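Local coordinates for glutathione S-transferase delta (Bombyx mori, PDB 3VK9), which probably catalyses the conjugation of glutathione to electrophilic compounds, working as a homodimeric delta-class glutathione transferase, at residues D4-P9 with N29-D34; R15-T20 with A69-L74; K141-Q146 with A179-W184. All blocks are in the same frame, centred on the assembly; numbering follows the deposited sequence. Where two conformers were deposited one is given.

Contact 1. Residues D4-P9 with N29-D34; sequences DLYYVP and NLKLVD
K31 runs alongside Y6 on one face of the sheet, where strands 4-7 and 29-32 form the parallel pair of the beta-alpha-beta unit opening the thioredoxin-like N-terminal domain. The strands are in register from D4 beside N29 to Y7 beside L32, and the backbone ladder is completed by V33 N donating to Y7 O just beyond them. Starting from the backbone, K31 CB sits over a face of the Y6 ring, 4.2 Å from its centroid, in a CH-pi contact. Two carbons further out, K31 CD rests 3.6 Å from Y6 CZ. A bend in the lysine chain (chi3 81°) then turns the tip toward the phenol, with K31 CE 3.7 Å from Y6 OH and K31 NZ donating a hydrogen bond to that oxygen at 2.8 Å. D4 OD1 is 4.6 Å from K31 NZ, too far to pair but of a sign that probably steadies the ammonium group. At the edge of the Y6 ring, near its plane, comes V33 CG1. With a leucine in place of Y6, K31 NZ would probably lose its hydroxyl acceptor and the lysine chain would be left without the aromatic face that guides it.

The opposite face of the sheet carries L5, L30, Y7 and L32, and here the contacts are apolar. L32 CD1 lies over a face of the Y7 ring while also meeting P9 CD, and L5 and L30 run side by side toward helix 12-24, touching V17 and L18. At the start of the pair, N29 ND2 donates a nearly straight bond (165°) to D4 OD2, 2.9 Å away; the acceptor lies in the amide plane, but the donor approaches D4 OD2 from above the carboxylate plane, 57° out of it.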
ATOM      1  N   ASP A   4       1.089  20.929  -9.796  1.00 23.62           N
ATOM      2  CA  ASP A   4       2.501  20.794  -9.421  1.00 13.38           C
ATOM      3  C   ASP A   4       2.858  19.384  -8.964  1.00 13.50           C
ATOM      4  O   ASP A   4       2.077  18.741  -8.272  1.00 14.00           O
ATOM      5  CB  ASP A   4       2.853  21.785  -8.304  1.00 11.54           C
ATOM      6  CG  ASP A   4       2.631  23.233  -8.710  1.00 19.41           C
ATOM      7  OD1 ASP A   4       2.447  24.075  -7.801  1.00 22.70           O
ATOM      8  OD2 ASP A   4       2.623  23.523  -9.931  1.00 22.28           O
ATOM      9  N   LEU A   5       4.035  18.913  -9.361  1.00 16.61           N
ATOM     10  CA  LEU A   5       4.592  17.675  -8.827  1.00 15.65           C
ATOM     11  C   LEU A   5       5.969  17.939  -8.226  1.00 16.20           C
ATOM     12  O   LEU A   5       6.916  18.245  -8.942  1.00 12.18           O
ATOM     13  CB  LEU A   5       4.705  16.605  -9.913  1.00 15.00           C
ATOM     14  CG  LEU A   5       5.157  15.241  -9.383  1.00 13.02           C
ATOM     15  CD1 LEU A   5       4.016  14.589  -8.621  1.00 16.49           C
ATOM     16  CD2 LEU A   5       5.662  14.297 -10.487  1.00 15.46           C
ATOM     17  N   TYR A   6       6.068  17.840  -6.907  1.00 12.38           N
ATOM     18  CA  TYR A   6       7.362  17.842  -6.222  1.00 14.33           C
ATOM     19  C   TYR A   6       7.980  16.450  -6.262  1.00 14.46           C
ATOM     20  O   TYR A   6       7.342  15.490  -5.858  1.00 14.81           O
ATOM     21  CB  TYR A   6       7.181  18.292  -4.779  1.00 15.54           C
ATOM     22  CG  TYR A   6       6.651  19.698  -4.690  1.00 14.44           C
ATOM     23  CD1 TYR A   6       5.286  19.950  -4.778  1.00 14.30           C
ATOM     24  CD2 TYR A   6       7.516  20.778  -4.546  1.00 11.21           C
ATOM     25  CE1 TYR A   6       4.790  21.245  -4.706  1.00 15.44           C
ATOM     26  CE2 TYR A   6       7.025  22.080  -4.483  1.00 13.60           C
ATOM     27  CZ  TYR A   6       5.661  22.304  -4.561  1.00 14.81           C
ATOM     28  OH  TYR A   6       5.164  23.595  -4.496  1.00 20.59           O
ATOM     29  N   TYR A   7       9.225  16.356  -6.731  1.00 10.99           N
ATOM     30  CA  TYR A   7       9.867  15.076  -6.976  1.00 11.80           C
ATOM     31  C   TYR A   7      11.403  15.176  -6.979  1.00 10.07           C
ATOM     32  O   TYR A   7      11.978  16.274  -6.974  1.00 12.49           O
ATOM     33  CB  TYR A   7       9.430  14.563  -8.362  1.00 13.49           C
ATOM     34  CG  TYR A   7      10.256  15.177  -9.475  1.00 12.59           C
ATOM     35  CD1 TYR A   7      10.236  16.548  -9.701  1.00 14.47           C
ATOM     36  CD2 TYR A   7      11.084  14.389 -10.270  1.00 17.64           C
ATOM     37  CE1 TYR A   7      11.021  17.125 -10.701  1.00 23.62           C
ATOM     38  CE2 TYR A   7      11.865  14.956 -11.279  1.00 20.02           C
ATOM     39  CZ  TYR A   7      11.824  16.321 -11.485  1.00 21.85           C
ATOM     40  OH  TYR A   7      12.591  16.877 -12.474  1.00 24.55           O
ATOM     41  N   VAL A   8      12.048  14.012  -6.989  1.00 10.97           N
ATOM     42  CA  VAL A   8      13.433  13.873  -7.427  1.00 13.15           C
ATOM     43  C   VAL A   8      13.419  12.718  -8.419  1.00 14.39           C
ATOM     44  O   VAL A   8      12.629  11.790  -8.265  1.00 12.63           O
ATOM     45  CB  VAL A   8      14.415  13.556  -6.266  1.00 19.63           C
ATOM     46  CG1 VAL A   8      14.573  14.755  -5.354  1.00 14.90           C
ATOM     47  CG2 VAL A   8      13.953  12.353  -5.481  1.00 15.97           C
ATOM     48  N   PRO A   9      14.274  12.779  -9.450  1.00 11.31           N
ATOM     49  CA  PRO A   9      14.233  11.767 -10.517  1.00 13.25           C
ATOM     50  C   PRO A   9      14.661  10.364 -10.080  1.00 17.74           C
ATOM     51  O   PRO A   9      14.216   9.404 -10.692  1.00 18.99           O
ATOM     52  CB  PRO A   9      15.201  12.325 -11.572  1.00 19.00           C
ATOM     53  CG  PRO A   9      16.092  13.233 -10.827  1.00 15.30           C
ATOM     54  CD  PRO A   9      15.257  13.838  -9.732  1.00 16.77           C
ATOM     55  N   ASN A  29       3.626  20.511 -13.794  1.00 16.67           N
ATOM     56  CA  ASN A  29       4.684  21.441 -13.474  1.00 15.64           C
ATOM     57  C   ASN A  29       5.655  20.752 -12.527  1.00 13.16           C
ATOM     58  O   ASN A  29       5.371  20.601 -11.345  1.00 15.92           O
ATOM     59  CB  ASN A  29       4.109  22.691 -12.825  1.00 20.75           C
ATOM     60  CG  ASN A  29       5.177  23.705 -12.477  1.00 27.48           C
ATOM     61  OD1 ASN A  29       6.174  23.839 -13.192  1.00 28.64           O
ATOM     62  ND2 ASN A  29       4.978  24.425 -11.372  1.00 24.32           N
ATOM     63  N   LEU A  30       6.797  20.319 -13.047  1.00 16.32           N
ATOM     64  CA  LEU A  30       7.734  19.550 -12.236  1.00 18.53           C
ATOM     65  C   LEU A  30       8.535  20.472 -11.356  1.00 18.24           C
ATOM     66  O   LEU A  30       9.091  21.452 -11.825  1.00 17.50           O
ATOM     67  CB  LEU A  30       8.677  18.743 -13.116  1.00 19.22           C
ATOM     68  CG  LEU A  30       8.020  17.706 -14.021  1.00 16.76           C
ATOM     69  CD1 LEU A  30       9.093  16.926 -14.776  1.00 19.66           C
ATOM     70  CD2 LEU A  30       7.100  16.772 -13.226  1.00 16.96           C
ATOM     71  N   LYS A  31       8.590  20.157 -10.072  1.00 19.82           N
ATOM     72  CA  LYS A  31       9.337  20.973  -9.127  1.00 15.44           C
ATOM     73  C   LYS A  31      10.340  20.119  -8.369  1.00 19.73           C
ATOM     74  O   LYS A  31       9.983  19.389  -7.442  1.00 13.92           O
ATOM     75  CB  LYS A  31       8.384  21.658  -8.159  1.00 12.30           C
ATOM     76  CG  LYS A  31       7.408  22.585  -8.873  1.00 18.66           C
ATOM     77  CD  LYS A  31       6.567  23.366  -7.873  1.00 16.69           C
ATOM     78  CE  LYS A  31       7.342  24.574  -7.339  1.00 20.63           C
ATOM     79  NZ  LYS A  31       6.622  25.283  -6.229  1.00 25.04           N
ATOM     80  N   LEU A  32      11.600  20.226  -8.770  1.00 17.32           N
ATOM     81  CA  LEU A  32      12.658  19.417  -8.190  1.00 21.86           C
ATOM     82  C   LEU A  32      12.791  19.763  -6.718  1.00 21.73           C
ATOM     83  O   LEU A  32      12.841  20.932  -6.378  1.00 25.54           O
ATOM     84  CB  LEU A  32      13.961  19.725  -8.910  1.00 22.91           C
ATOM     85  CG  LEU A  32      15.107  18.766  -8.619  1.00 31.16           C
ATOM     86  CD1 LEU A  32      14.707  17.390  -9.104  1.00 20.85           C
ATOM     87  CD2 LEU A  32      16.374  19.249  -9.325  1.00 29.86           C
ATOM     88  N   VAL A  33      12.807  18.770  -5.831  1.00 21.80           N
ATOM     89  CA  VAL A  33      13.111  19.079  -4.436  1.00 13.30           C
ATOM     90  C   VAL A  33      14.512  18.639  -3.998  1.00 15.53           C
ATOM     91  O   VAL A  33      14.980  17.550  -4.333  1.00 16.36           O
ATOM     92  CB  VAL A  33      12.026  18.651  -3.394  1.00 20.79           C
ATOM     93  CG1 VAL A  33      10.723  18.262  -4.048  1.00 16.01           C
ATOM     94  CG2 VAL A  33      12.553  17.585  -2.459  1.00 23.69           C
ATOM     95  N   ASP A  34      15.175  19.524  -3.258  1.00 14.58           N
ATOM     96  CA  ASP A  34      16.525  19.280  -2.770  1.00 20.71           C
ATOM     97  C   ASP A  34      16.499  18.369  -1.533  1.00 11.54           C
ATOM     98  O   ASP A  34      16.752  18.819  -0.412  1.00 12.82           O
ATOM     99  CB  ASP A  34      17.193  20.624  -2.451  1.00 22.15           C
ATOM    100  CG  ASP A  34      18.683  20.494  -2.209  1.00 31.80           C
ATOM    101  OD1 ASP A  34      19.320  21.527  -1.916  1.00 33.22           O
ATOM    102  OD2 ASP A  34      19.206  19.362  -2.303  1.00 25.24           O
TER

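Contact 2. Residues R15-T20 with A69-L74; sequences RAVLLT and AIITYL
I70 meets V17 where helices 12-24 and 67-78 run nearly parallel, their local axes 11° apart and 9.3 Å from each other. The methyl I70 CG2 reaches both branches of the valine, V17 CG1 and V17 CG2, each at 3.8 Å, and the two side chains cross at about a right angle. P55 packs against V17 and I70 alike.

One residue on, I71 supplies the most intimate part of the interface. Its CG1 stands between the backbone N and the carbonyl carbon (chi1 66°), which leaves the CG2 methyl beside the backbone N, directed at the other helix. There I71 CG2 touches V17 CG2 and sits only 3.2 Å from T20 OG1, a close fit of a methyl against an oxygen. That hydroxyl is turned back on its own helix: T20 OG1 donates to A16 O at 3.0 Å, and T20 N reaches the same carbonyl from the other face of its plane. The polar end of the threonine is thus satisfied within its helix in an otherwise apolar, fully buried seam.

Y73 faces elsewhere, its OH bonded to D59 and to K90 of the second subunit. L74 then closes the row. L74 CD1 lies 4.2 Å from both V17 CG1 and T20 CG2, a looser fit than that of the isoleucines. Two helices packed side by side over one face of the mixed sheet, the first from the beta-alpha-beta unit and the second following the beta hairpin, are the hallmark of the thioredoxin-like domain of glutathione transferases.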
ATOM      1  N   ARG A  15       9.190   8.214 -10.148  1.00 11.23           N
ATOM      2  CA  ARG A  15       9.209   7.691 -11.507  1.00  9.76           C
ATOM      3  C   ARG A  15       7.881   7.022 -11.891  1.00 12.98           C
ATOM      4  O   ARG A  15       7.497   7.016 -13.056  1.00 18.45           O
ATOM      5  CB  ARG A  15      10.407   6.740 -11.699  1.00  7.72           C
ATOM      6  CG  ARG A  15      11.761   7.487 -11.664  1.00  8.82           C
ATOM      7  CD  ARG A  15      12.969   6.581 -11.916  1.00  8.81           C
ATOM      8  NE  ARG A  15      13.548   6.082 -10.674  1.00 14.34           N
ATOM      9  CZ  ARG A  15      13.539   4.812 -10.297  1.00 15.28           C
ATOM     10  NH1 ARG A  15      12.980   3.879 -11.075  1.00 17.68           N
ATOM     11  NH2 ARG A  15      14.110   4.466  -9.150  1.00 10.25           N
ATOM     12  N   ALA A  16       7.196   6.434 -10.919  1.00  8.94           N
ATOM     13  CA  ALA A  16       5.876   5.860 -11.172  1.00 10.81           C
ATOM     14  C   ALA A  16       4.940   6.949 -11.689  1.00 11.97           C
ATOM     15  O   ALA A  16       4.191   6.757 -12.659  1.00 12.97           O
ATOM     16  CB  ALA A  16       5.310   5.231  -9.910  1.00  9.41           C
ATOM     17  N   VAL A  17       5.008   8.110 -11.053  1.00  9.06           N
ATOM     18  CA  VAL A  17       4.170   9.222 -11.464  1.00 10.30           C
ATOM     19  C   VAL A  17       4.621   9.821 -12.803  1.00  6.94           C
ATOM     20  O   VAL A  17       3.789  10.169 -13.635  1.00 10.84           O
ATOM     21  CB  VAL A  17       4.101  10.305 -10.359  1.00  6.98           C
ATOM     22  CG1 VAL A  17       3.255  11.453 -10.808  1.00  7.26           C
ATOM     23  CG2 VAL A  17       3.567   9.689  -9.060  1.00  7.08           C
ATOM     24  N   LEU A  18       5.926   9.963 -13.008  1.00  9.22           N
ATOM     25  CA  LEU A  18       6.410  10.469 -14.293  1.00 10.46           C
ATOM     26  C   LEU A  18       5.937   9.552 -15.425  1.00 12.65           C
ATOM     27  O   LEU A  18       5.456  10.016 -16.441  1.00 11.98           O
ATOM     28  CB  LEU A  18       7.936  10.631 -14.286  1.00  7.64           C
ATOM     29  CG  LEU A  18       8.376  11.704 -13.284  1.00 17.32           C
ATOM     30  CD1 LEU A  18       9.891  11.677 -13.026  1.00 11.91           C
ATOM     31  CD2 LEU A  18       7.911  13.071 -13.764  1.00 14.28           C
ATOM     32  N   LEU A  19       6.032   8.245 -15.220  1.00  9.92           N
ATOM     33  CA  LEU A  19       5.515   7.286 -16.195  1.00 10.40           C
ATOM     34  C   LEU A  19       4.016   7.450 -16.494  1.00 14.70           C
ATOM     35  O   LEU A  19       3.591   7.421 -17.654  1.00 11.25           O
ATOM     36  CB  LEU A  19       5.794   5.858 -15.723  1.00 10.67           C
ATOM     37  CG  LEU A  19       7.255   5.392 -15.814  1.00 15.37           C
ATOM     38  CD1 LEU A  19       7.471   4.108 -15.004  1.00  8.75           C
ATOM     39  CD2 LEU A  19       7.680   5.225 -17.246  1.00 12.73           C
ATOM     40  N   THR A  20       3.223   7.601 -15.439  1.00 16.95           N
ATOM     41  CA  THR A  20       1.780   7.712 -15.578  1.00 12.27           C
ATOM     42  C   THR A  20       1.442   9.001 -16.316  1.00 13.61           C
ATOM     43  O   THR A  20       0.549   9.022 -17.157  1.00 13.70           O
ATOM     44  CB  THR A  20       1.083   7.670 -14.210  1.00 11.68           C
ATOM     45  OG1 THR A  20       1.322   6.393 -13.585  1.00  9.41           O
ATOM     46  CG2 THR A  20      -0.438   7.894 -14.362  1.00  8.19           C
ATOM     47  N   ALA A  69      -1.567   6.506  -4.893  1.00  9.33           N
ATOM     48  CA  ALA A  69      -2.804   7.289  -4.948  1.00  9.25           C
ATOM     49  C   ALA A  69      -2.761   8.374  -6.043  1.00 13.72           C
ATOM     50  O   ALA A  69      -3.796   8.720  -6.620  1.00  8.74           O
ATOM     51  CB  ALA A  69      -3.112   7.921  -3.588  1.00  7.03           C
ATOM     52  N   ILE A  70      -1.575   8.929  -6.299  1.00 10.03           N
ATOM     53  CA  ILE A  70      -1.431   9.972  -7.317  1.00  8.73           C
ATOM     54  C   ILE A  70      -1.699   9.403  -8.719  1.00 14.52           C
ATOM     55  O   ILE A  70      -2.404  10.018  -9.537  1.00 12.15           O
ATOM     56  CB  ILE A  70      -0.009  10.582  -7.309  1.00  8.83           C
ATOM     57  CG1 ILE A  70       0.253  11.372  -6.025  1.00 13.89           C
ATOM     58  CG2 ILE A  70       0.217  11.435  -8.583  1.00 11.55           C
ATOM     59  CD1 ILE A  70       1.753  11.765  -5.795  1.00  8.39           C
ATOM     60  N   ILE A  71      -1.125   8.240  -9.012  1.00  8.81           N
ATOM     61  CA  ILE A  71      -1.256   7.690 -10.357  1.00  6.80           C
ATOM     62  C   ILE A  71      -2.697   7.293 -10.665  1.00 10.64           C
ATOM     63  O   ILE A  71      -3.164   7.471 -11.789  1.00  8.87           O
ATOM     64  CB  ILE A  71      -0.264   6.514 -10.646  1.00 12.56           C
ATOM     65  CG1 ILE A  71      -0.589   5.292  -9.781  1.00 15.12           C
ATOM     66  CG2 ILE A  71       1.186   6.977 -10.442  1.00 12.52           C
ATOM     67  CD1 ILE A  71       0.463   4.181  -9.813  1.00 13.06           C
ATOM     68  N   THR A  72      -3.411   6.762  -9.683  1.00 11.11           N
ATOM     69  CA  THR A  72      -4.812   6.436  -9.937  1.00 10.16           C
ATOM     70  C   THR A  72      -5.625   7.731  -9.994  1.00 10.17           C
ATOM     71  O   THR A  72      -6.557   7.838 -10.790  1.00 12.89           O
ATOM     72  CB  THR A  72      -5.394   5.441  -8.927  1.00  6.34           C
ATOM     73  OG1 THR A  72      -5.373   6.007  -7.608  1.00  9.40           O
ATOM     74  CG2 THR A  72      -4.601   4.111  -8.935  1.00  7.81           C
ATOM     75  N   TYR A  73      -5.257   8.724  -9.176  1.00  8.67           N
ATOM     76  CA  TYR A  73      -5.910  10.038  -9.248  1.00 10.69           C
ATOM     77  C   TYR A  73      -5.811  10.710 -10.635  1.00 14.89           C
ATOM     78  O   TYR A  73      -6.782  11.272 -11.126  1.00 10.93           O
ATOM     79  CB  TYR A  73      -5.335  10.996  -8.208  1.00 12.85           C
ATOM     80  CG  TYR A  73      -5.829  12.432  -8.343  1.00 10.56           C
ATOM     81  CD1 TYR A  73      -7.148  12.772  -8.021  1.00 15.46           C
ATOM     82  CD2 TYR A  73      -4.975  13.458  -8.768  1.00 11.84           C
ATOM     83  CE1 TYR A  73      -7.607  14.085  -8.106  1.00 11.91           C
ATOM     84  CE2 TYR A  73      -5.437  14.805  -8.866  1.00 12.11           C
ATOM     85  CZ  TYR A  73      -6.752  15.097  -8.534  1.00 13.55           C
ATOM     86  OH  TYR A  73      -7.235  16.388  -8.610  1.00 14.25           O
ATOM     87  N   LEU A  74      -4.629  10.658 -11.247  1.00 16.60           N
ATOM     88  CA  LEU A  74      -4.410  11.227 -12.582  1.00 14.83           C
ATOM     89  C   LEU A  74      -5.326  10.620 -13.642  1.00 14.08           C
ATOM     90  O   LEU A  74      -5.867  11.339 -14.491  1.00 13.97           O
ATOM     91  CB  LEU A  74      -2.934  11.095 -13.007  1.00 10.30           C
ATOM     92  CG  LEU A  74      -1.952  11.904 -12.144  1.00 13.78           C
ATOM     93  CD1 LEU A  74      -0.511  11.637 -12.561  1.00 15.88           C
ATOM     94  CD2 LEU A  74      -2.260  13.401 -12.196  1.00 12.21           C
TER

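Contact 3. Residues K141-Q146 with A179-W184; sequences KFLEGQ and ANVKRW
L143 drives its isobutyl group against W184 in the tight half of this contact. L143 CD1 lies 3.5 Å from W184 CB, while L143 CD2 approaches W184 CD1 at 3.8 Å, so both methyls come to the indole from the same side. Nearer the surface, L143 CB meets N180 CB at 3.7 Å.

The outer half is polar and more open. Past the end of helix 126-142, residues L143 to Q146 form a type II beta turn, with G145 at the position of positive phi, and R183 reaches across to its carbonyls. Bent at chi3 (46°), the arginine presents the edge of its guanidinium: R183 NH2 donates to L143 O at 2.7 Å, nearly in the guanidinium plane, and R183 NH1 to Q146 O at 2.6 Å. L143 O also receives Q146 N, from the other face of its plane, so one oxygen serves both the turn and the arginine. A water accepts from G145 N and donates to N180 OD1. The contact of exposed E144 is less certain, because its side chain was modelled in two conformers; in one of them E144 OE1 accepts from N180 ND2 at 2.9 Å.

D140, in the last turn of helix 126-142, also bonds the start of helix 179-191, its carboxylate taking the V181 amide and its carbonyl N180 ND2. Inward, W184 packs on L161, I162 and V165 of helix 156-167 and bonds through NE1 to D158, joining the end of helix 126-142, helix 156-167 and the start of helix 179-191 within the all-helical C-terminal domain.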
ATOM      1  N   LYS A 141       5.065 -15.462 -10.943  1.00 16.66           N
ATOM      2  CA  LYS A 141       3.832 -16.249 -11.030  0.53 17.21           C
ATOM      3  C   LYS A 141       2.684 -15.416 -11.595  1.00 17.28           C
ATOM      4  O   LYS A 141       1.981 -15.869 -12.504  1.00 20.92           O
ATOM      5  CB  LYS A 141       3.438 -16.839  -9.673  0.53 20.09           C
ATOM      6  CG  LYS A 141       3.044 -18.322  -9.715  0.53 21.67           C
ATOM      7  CD  LYS A 141       1.881 -18.576 -10.663  0.53 21.66           C
ATOM      8  CE  LYS A 141       1.239 -19.945 -10.439  0.53 19.23           C
ATOM      9  NZ  LYS A 141       2.013 -21.075 -11.050  0.53 23.81           N
ATOM     10  N   PHE A 142       2.505 -14.198 -11.071  1.00 16.05           N
ATOM     11  CA  PHE A 142       1.484 -13.272 -11.568  1.00 15.66           C
ATOM     12  C   PHE A 142       1.573 -13.115 -13.086  1.00 19.85           C
ATOM     13  O   PHE A 142       0.571 -12.884 -13.756  1.00 20.52           O
ATOM     14  CB  PHE A 142       1.638 -11.880 -10.937  1.00 18.46           C
ATOM     15  CG  PHE A 142       1.564 -11.872  -9.433  1.00 16.37           C
ATOM     16  CD1 PHE A 142       0.944 -12.906  -8.741  1.00 15.39           C
ATOM     17  CD2 PHE A 142       2.130 -10.839  -8.711  1.00  8.92           C
ATOM     18  CE1 PHE A 142       0.895 -12.897  -7.354  1.00 15.16           C
ATOM     19  CE2 PHE A 142       2.080 -10.827  -7.328  1.00 15.22           C
ATOM     20  CZ  PHE A 142       1.461 -11.864  -6.652  1.00 13.45           C
ATOM     21  N   LEU A 143       2.788 -13.242 -13.611  1.00  8.56           N
ATOM     22  CA  LEU A 143       3.076 -12.962 -15.009  1.00  9.47           C
ATOM     23  C   LEU A 143       3.014 -14.225 -15.874  1.00 13.30           C
ATOM     24  O   LEU A 143       3.178 -14.164 -17.098  1.00 20.82           O
ATOM     25  CB  LEU A 143       4.456 -12.291 -15.116  1.00 11.29           C
ATOM     26  CG  LEU A 143       4.438 -10.837 -14.643  1.00 17.65           C
ATOM     27  CD1 LEU A 143       5.864 -10.252 -14.543  1.00 13.25           C
ATOM     28  CD2 LEU A 143       3.546 -10.009 -15.573  1.00 12.16           C
ATOM     29  N   GLU A 144       2.760 -15.371 -15.248  1.00 12.92           N
ATOM     30  CA  GLU A 144       2.699 -16.617 -16.008  0.57 15.98           C
ATOM     31  C   GLU A 144       1.527 -16.584 -16.985  1.00 14.51           C
ATOM     32  O   GLU A 144       0.373 -16.444 -16.601  1.00 16.83           O
ATOM     33  CB  GLU A 144       2.651 -17.850 -15.096  0.57 14.57           C
ATOM     34  CG  GLU A 144       2.576 -19.194 -15.852  0.57 18.82           C
ATOM     35  CD  GLU A 144       3.865 -19.561 -16.589  0.57 23.03           C
ATOM     36  OE1 GLU A 144       4.972 -19.265 -16.075  0.57 25.16           O
ATOM     37  OE2 GLU A 144       3.770 -20.163 -17.684  0.57 24.58           O
ATOM     38  N   GLY A 145       1.850 -16.693 -18.270  1.00 17.59           N
ATOM     39  CA  GLY A 145       0.850 -16.619 -19.320  1.00 17.60           C
ATOM     40  C   GLY A 145       0.245 -15.239 -19.523  1.00 19.57           C
ATOM     41  O   GLY A 145      -0.808 -15.115 -20.142  1.00 16.27           O
ATOM     42  N   GLN A 146       0.901 -14.205 -18.997  1.00 12.84           N
ATOM     43  CA  GLN A 146       0.378 -12.837 -19.075  1.00 16.66           C
ATOM     44  C   GLN A 146       1.380 -11.829 -19.636  1.00 17.68           C
ATOM     45  O   GLN A 146       2.543 -11.800 -19.232  1.00 19.59           O
ATOM     46  CB  GLN A 146      -0.060 -12.388 -17.679  1.00 12.41           C
ATOM     47  CG  GLN A 146      -1.116 -13.299 -17.090  1.00 13.94           C
ATOM     48  CD  GLN A 146      -2.503 -12.972 -17.601  1.00 19.01           C
ATOM     49  OE1 GLN A 146      -2.867 -11.800 -17.737  1.00 21.18           O
ATOM     50  NE2 GLN A 146      -3.288 -14.006 -17.880  1.00 23.15           N
ATOM     51  N   ALA A 179      12.145 -15.635 -15.584  1.00 15.48           N
ATOM     52  CA  ALA A 179      11.866 -15.539 -17.015  1.00 13.77           C
ATOM     53  C   ALA A 179      10.652 -14.676 -17.355  1.00 19.07           C
ATOM     54  O   ALA A 179      10.710 -13.836 -18.268  1.00 16.59           O
ATOM     55  CB  ALA A 179      11.736 -16.952 -17.637  1.00 16.14           C
ATOM     56  N   ASN A 180       9.550 -14.871 -16.633  1.00 10.90           N
ATOM     57  CA  ASN A 180       8.374 -14.039 -16.886  1.00 10.43           C
ATOM     58  C   ASN A 180       8.610 -12.575 -16.526  1.00 18.12           C
ATOM     59  O   ASN A 180       8.167 -11.668 -17.247  1.00 16.35           O
ATOM     60  CB  ASN A 180       7.156 -14.564 -16.140  1.00 13.74           C
ATOM     61  CG  ASN A 180       6.777 -15.954 -16.569  1.00 18.21           C
ATOM     62  OD1 ASN A 180       6.971 -16.323 -17.728  1.00 22.65           O
ATOM     63  ND2 ASN A 180       6.236 -16.743 -15.637  1.00 14.17           N
ATOM     64  N   VAL A 181       9.287 -12.341 -15.401  1.00 15.38           N
ATOM     65  CA  VAL A 181       9.632 -10.980 -15.005  1.00 13.54           C
ATOM     66  C   VAL A 181      10.489 -10.335 -16.108  1.00 18.48           C
ATOM     67  O   VAL A 181      10.230  -9.204 -16.533  1.00 17.90           O
ATOM     68  CB  VAL A 181      10.367 -10.926 -13.639  1.00 21.61           C
ATOM     69  CG1 VAL A 181      10.805  -9.495 -13.330  1.00 15.63           C
ATOM     70  CG2 VAL A 181       9.461 -11.476 -12.488  1.00  9.37           C
ATOM     71  N   LYS A 182      11.492 -11.074 -16.585  1.00 16.25           N
ATOM     72  CA  LYS A 182      12.387 -10.570 -17.635  1.00 10.58           C
ATOM     73  C   LYS A 182      11.585 -10.171 -18.880  1.00 18.20           C
ATOM     74  O   LYS A 182      11.782  -9.086 -19.425  1.00 16.87           O
ATOM     75  CB  LYS A 182      13.442 -11.624 -17.971  1.00 15.55           C
ATOM     76  CG  LYS A 182      14.475 -11.209 -19.042  1.00 17.45           C
ATOM     77  CD  LYS A 182      15.424 -12.358 -19.320  1.00 23.04           C
ATOM     78  CE  LYS A 182      16.380 -12.054 -20.462  1.00 28.82           C
ATOM     79  NZ  LYS A 182      17.559 -12.965 -20.413  1.00 32.84           N
ATOM     80  N   ARG A 183      10.672 -11.048 -19.314  1.00 16.54           N
ATOM     81  CA  ARG A 183       9.818 -10.795 -20.479  1.00 11.88           C
ATOM     82  C   ARG A 183       8.978  -9.525 -20.294  1.00 12.05           C
ATOM     83  O   ARG A 183       8.979  -8.621 -21.132  1.00 17.17           O
ATOM     84  CB  ARG A 183       8.901 -11.999 -20.741  1.00 12.01           C
ATOM     85  CG  ARG A 183       7.871 -11.746 -21.825  1.00 17.44           C
ATOM     86  CD  ARG A 183       6.958 -12.954 -22.102  1.00 20.61           C
ATOM     87  NE  ARG A 183       6.415 -13.608 -20.903  1.00 20.95           N
ATOM     88  CZ  ARG A 183       5.461 -13.109 -20.115  1.00 23.22           C
ATOM     89  NH1 ARG A 183       4.942 -11.910 -20.351  1.00 22.07           N
ATOM     90  NH2 ARG A 183       5.036 -13.804 -19.066  1.00 16.60           N
ATOM     91  N   TRP A 184       8.267  -9.469 -19.182  1.00 13.84           N
ATOM     92  CA  TRP A 184       7.455  -8.299 -18.824  1.00 13.48           C
ATOM     93  C   TRP A 184       8.277  -6.998 -18.758  1.00 15.36           C
ATOM     94  O   TRP A 184       7.887  -5.974 -19.323  1.00 11.54           O
ATOM     95  CB  TRP A 184       6.730  -8.586 -17.502  1.00 13.61           C
ATOM     96  CG  TRP A 184       6.179  -7.388 -16.807  1.00  8.33           C
ATOM     97  CD1 TRP A 184       4.959  -6.804 -17.017  1.00  9.88           C
ATOM     98  CD2 TRP A 184       6.820  -6.629 -15.785  1.00 10.61           C
ATOM     99  NE1 TRP A 184       4.806  -5.724 -16.179  1.00 13.52           N
ATOM    100  CE2 TRP A 184       5.933  -5.596 -15.409  1.00 14.17           C
ATOM    101  CE3 TRP A 184       8.058  -6.723 -15.141  1.00 14.22           C
ATOM    102  CZ2 TRP A 184       6.251  -4.653 -14.422  1.00 10.75           C
ATOM    103  CZ3 TRP A 184       8.371  -5.799 -14.158  1.00 14.39           C
ATOM    104  CH2 TRP A 184       7.473  -4.771 -13.810  1.00  7.98           C
TER
HETATM  105  O   HOH W   1       4.720 -17.076 -19.263  1.00 15.15           O

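Contacts 1 and 2 belong to the thioredoxin-like N-terminal domain and interleave along the chain: helix 12-24 connects the two strands of contact 1 and provides the first segment of contact 2. Their centres are 13 Å apart, and the strand pair packs directly on helix 12-24, L5 against V17 in the interior and L30 against L18 nearer the surface. Contact 3 comes later in sequence, in the helical C-terminal domain. Its centre lies about 33 Å from that of contact 1, across the centre of the chain, and about 23 Å from that of contact 2. Helix 156-167 bridges the two domains, packing on T20 and I71 of contact 2 and on W184 of contact 3.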